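PDB 5F8V: aminotransferase, class V family protein from Trichomonas vaginalis, which probably catalyses the pyridoxal-phosphate-dependent transfer of an amino group between O-phospho-L-serine and 2-oxoglutarate, the second step of serine biosynthesis from 3-phosphoglycerate. Local coordinates for residues E57-L62 / S180-R185. Numbering follows the deposited sequence.
Sequences ERLRTL and SNFLSR
Leu59, on the helix 46-63, meets Leu183 at the corner of a type II beta turn that spans Asn181 to Ser184. The helix and the loop between strands 174-177 and 193-199 pack beside the seven-stranded mixed sheet of the large domain, characteristic of a fold-type I, class V aminotransferase. The tight part of the contact is the pair of leucines, whose side chains cross at roughly a right angle. One methyl of the helix does the work: Leu59 CD1 sits against both branches of its partner, 3.7 Å from Leu183 CD2 and 3.9 Å from Leu183 CD1. With CG anti to the backbone N (chi1 -178°), the Leu59 side chain carries this methyl off the helix to the loop. The same CD1 approaches the Phe182 ring obliquely, 4.1 Å from CE1, while one face of that ring takes Leu183 CD2 near its rim. Val211 of strand 209-215 touches both Leu59 and Phe182, and Ile196 and Ala198 of strand 193-199 also meet the phenylalanine, so the cluster joins helix and turn to the central sheet.

Packing slackens one helical turn on, at the partly exposed Leu62. Its CD1 comes no closer than 4.4 Å to Leu183 CD2, and the residue also leans on Glu262 of the helix 248-263, where Phe258 touches Leu183. Phe182 O accepts a hydrogen bond from ND2 of Asn203, which follows in sequence the cofactor-bearing Lys202, and Leu183 O accepts one from Asn351 ND2. The 3.1 Å hydrogen bond from Ser184 N to Asn181 O closes the turn, and Ser184 OG donates a second to that oxygen from the same face of its plane, at 2.7 Å and tilted 28° from the carbonyl plane.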
ATOM      1  N   GLU A  57      18.537   6.950  -1.443  1.00 15.55           N
ATOM      2  CA  GLU A  57      19.706   7.814  -1.267  1.00 15.78           C
ATOM      3  C   GLU A  57      19.301   9.267  -1.022  1.00 14.80           C
ATOM      4  O   GLU A  57      19.851   9.928  -0.145  1.00 14.60           O
ATOM      5  CB  GLU A  57      20.639   7.722  -2.497  1.00 16.69           C
ATOM      6  CG  GLU A  57      21.495   6.456  -2.538  1.00 17.92           C
ATOM      7  CD  GLU A  57      22.094   6.156  -3.911  1.00 19.36           C
ATOM      8  OE1 GLU A  57      22.077   7.027  -4.811  1.00 21.11           O
ATOM      9  OE2 GLU A  57      22.584   5.029  -4.103  1.00 20.65           O
ATOM     10  N   ARG A  58      18.334   9.759  -1.788  1.00 14.58           N
ATOM     11  CA  ARG A  58      17.905  11.155  -1.664  1.00 14.21           C
ATOM     12  C   ARG A  58      17.329  11.413  -0.262  1.00 13.69           C
ATOM     13  O   ARG A  58      17.631  12.428   0.364  1.00 13.13           O
ATOM     14  CB  ARG A  58      16.900  11.529  -2.755  1.00 14.33           C
ATOM     15  CG  ARG A  58      16.689  13.024  -2.897  1.00 14.61           C
ATOM     16  CD  ARG A  58      15.787  13.390  -4.064  1.00 15.03           C
ATOM     17  NE  ARG A  58      16.209  12.852  -5.361  1.00 15.29           N
ATOM     18  CZ  ARG A  58      17.119  13.379  -6.189  1.00 15.68           C
ATOM     19  NH1 ARG A  58      17.775  14.504  -5.908  1.00 15.60           N
ATOM     20  NH2 ARG A  58      17.359  12.770  -7.350  1.00 15.79           N
ATOM     21  N   LEU A  59      16.525  10.480   0.229  1.00 13.63           N
ATOM     22  CA  LEU A  59      15.984  10.581   1.575  1.00 13.84           C
ATOM     23  C   LEU A  59      17.104  10.542   2.603  1.00 14.03           C
ATOM     24  O   LEU A  59      17.051  11.269   3.598  1.00 13.31           O
ATOM     25  CB  LEU A  59      14.984   9.460   1.843  1.00 13.86           C
ATOM     26  CG  LEU A  59      14.285   9.454   3.205  1.00 13.97           C
ATOM     27  CD1 LEU A  59      13.494  10.739   3.423  1.00 13.98           C
ATOM     28  CD2 LEU A  59      13.374   8.237   3.316  1.00 13.81           C
ATOM     29  N   ARG A  60      18.103   9.686   2.370  1.00 14.25           N
ATOM     30  CA  ARG A  60      19.264   9.630   3.254  1.00 15.20           C
ATOM     31  C   ARG A  60      19.987  10.968   3.300  1.00 15.24           C
ATOM     32  O   ARG A  60      20.373  11.411   4.378  1.00 15.42           O
ATOM     33  CB  ARG A  60      20.236   8.491   2.869  1.00 15.71           C
ATOM     34  CG  ARG A  60      21.438   8.382   3.799  1.00 16.10           C
ATOM     35  CD  ARG A  60      22.375   7.234   3.450  1.00 16.63           C
ATOM     36  NE  ARG A  60      21.737   5.925   3.492  1.00 16.86           N
ATOM     37  CZ  ARG A  60      21.388   5.264   4.596  1.00 17.40           C
ATOM     38  NH1 ARG A  60      21.589   5.767   5.811  1.00 18.14           N
ATOM     39  NH2 ARG A  60      20.825   4.069   4.485  1.00 17.84           N
ATOM     40  N   THR A  61      20.152  11.609   2.139  1.00 15.90           N
ATOM     41  CA  THR A  61      20.813  12.912   2.046  1.00 16.05           C
ATOM     42  C   THR A  61      20.005  13.983   2.781  1.00 16.13           C
ATOM     43  O   THR A  61      20.544  14.674   3.637  1.00 15.25           O
ATOM     44  CB  THR A  61      21.054  13.334   0.577  1.00 16.56           C
ATOM     45  OG1 THR A  61      22.047  12.483  -0.005  1.00 16.64           O
ATOM     46  CG2 THR A  61      21.534  14.771   0.473  1.00 16.43           C
ATOM     47  N   LEU A  62      18.722  14.106   2.439  1.00 16.51           N
ATOM     48  CA  LEU A  62      17.818  15.068   3.075  1.00 16.58           C
ATOM     49  C   LEU A  62      17.889  15.034   4.595  1.00 16.56           C
ATOM     50  O   LEU A  62      18.023  16.066   5.236  1.00 15.90           O
ATOM     51  CB  LEU A  62      16.363  14.790   2.679  1.00 17.05           C
ATOM     52  CG  LEU A  62      15.795  15.437   1.423  1.00 16.77           C
ATOM     53  CD1 LEU A  62      14.372  14.929   1.241  1.00 16.69           C
ATOM     54  CD2 LEU A  62      15.829  16.957   1.531  1.00 16.96           C
ATOM     55  N   SER A 180       2.905  12.627  10.853  1.00 12.86           N
ATOM     56  CA  SER A 180       2.440  13.981  10.543  1.00 12.91           C
ATOM     57  C   SER A 180       3.498  15.089  10.620  1.00 12.78           C
ATOM     58  O   SER A 180       3.164  16.255  10.410  1.00 13.12           O
ATOM     59  CB  SER A 180       1.255  14.324  11.447  1.00 13.02           C
ATOM     60  OG  SER A 180       1.604  14.159  12.807  1.00 12.95           O
ATOM     61  N   ASN A 181       4.757  14.761  10.919  1.00 12.74           N
ATOM     62  CA  ASN A 181       5.826  15.776  10.853  1.00 12.74           C
ATOM     63  C   ASN A 181       7.134  15.331  10.168  1.00 12.81           C
ATOM     64  O   ASN A 181       8.164  16.010  10.282  1.00 12.32           O
ATOM     65  CB  ASN A 181       6.073  16.394  12.249  1.00 12.59           C
ATOM     66  CG  ASN A 181       6.952  15.536  13.152  1.00 12.71           C
ATOM     67  OD1 ASN A 181       7.233  14.379  12.865  1.00 13.06           O
ATOM     68  ND2 ASN A 181       7.383  16.115  14.265  1.00 13.00           N
ATOM     69  N   PHE A 182       7.075  14.227   9.425  1.00 13.23           N
ATOM     70  CA  PHE A 182       8.261  13.666   8.778  1.00 13.58           C
ATOM     71  C   PHE A 182       8.709  14.594   7.678  1.00 13.67           C
ATOM     72  O   PHE A 182       7.897  14.980   6.836  1.00 14.27           O
ATOM     73  CB  PHE A 182       7.959  12.291   8.174  1.00 13.66           C
ATOM     74  CG  PHE A 182       9.180  11.512   7.779  1.00 13.61           C
ATOM     75  CD1 PHE A 182       9.355  11.078   6.465  1.00 13.67           C
ATOM     76  CD2 PHE A 182      10.136  11.176   8.725  1.00 13.53           C
ATOM     77  CE1 PHE A 182      10.479  10.341   6.103  1.00 13.85           C
ATOM     78  CE2 PHE A 182      11.259  10.441   8.374  1.00 13.62           C
ATOM     79  CZ  PHE A 182      11.431  10.022   7.063  1.00 13.75           C
ATOM     80  N   LEU A 183       9.992  14.948   7.698  1.00 13.66           N
ATOM     81  CA  LEU A 183      10.611  15.880   6.732  1.00 13.65           C
ATOM     82  C   LEU A 183      10.067  17.319   6.825  1.00 13.30           C
ATOM     83  O   LEU A 183      10.150  18.088   5.864  1.00 12.95           O
ATOM     84  CB  LEU A 183      10.530  15.338   5.294  1.00 13.78           C
ATOM     85  CG  LEU A 183      11.047  13.906   5.105  1.00 13.95           C
ATOM     86  CD1 LEU A 183      10.546  13.330   3.796  1.00 14.11           C
ATOM     87  CD2 LEU A 183      12.574  13.866   5.168  1.00 14.19           C
ATOM     88  N   SER A 184       9.536  17.676   7.997  1.00 13.49           N
ATOM     89  CA  SER A 184       9.143  19.049   8.292  1.00 13.55           C
ATOM     90  C   SER A 184      10.258  19.772   9.034  1.00 13.67           C
ATOM     91  O   SER A 184      10.169  20.979   9.234  1.00 13.63           O
ATOM     92  CB  SER A 184       7.859  19.069   9.121  1.00 13.64           C
ATOM     93  OG  SER A 184       8.100  18.673  10.458  1.00 13.91           O
ATOM     94  N   ARG A 185      11.289  19.027   9.453  1.00 13.79           N
ATOM     95  CA  ARG A 185      12.449  19.580  10.144  1.00 14.37           C
ATOM     96  C   ARG A 185      13.604  18.564  10.207  1.00 14.77           C
ATOM     97  O   ARG A 185      13.394  17.369   9.971  1.00 14.48           O
ATOM     98  CB  ARG A 185      12.068  20.007  11.564  1.00 14.31           C
ATOM     99  CG  ARG A 185      11.409  18.913  12.379  1.00 14.46           C
ATOM    100  CD  ARG A 185      11.095  19.423  13.767  1.00 14.68           C
ATOM    101  NE  ARG A 185      10.549  18.380  14.627  1.00 14.76           N
ATOM    102  CZ  ARG A 185       9.905  18.602  15.777  1.00 15.06           C
ATOM    103  NH1 ARG A 185       9.723  19.840  16.246  1.00 14.98           N
ATOM    104  NH2 ARG A 185       9.444  17.573  16.477  1.00 14.95           N
TER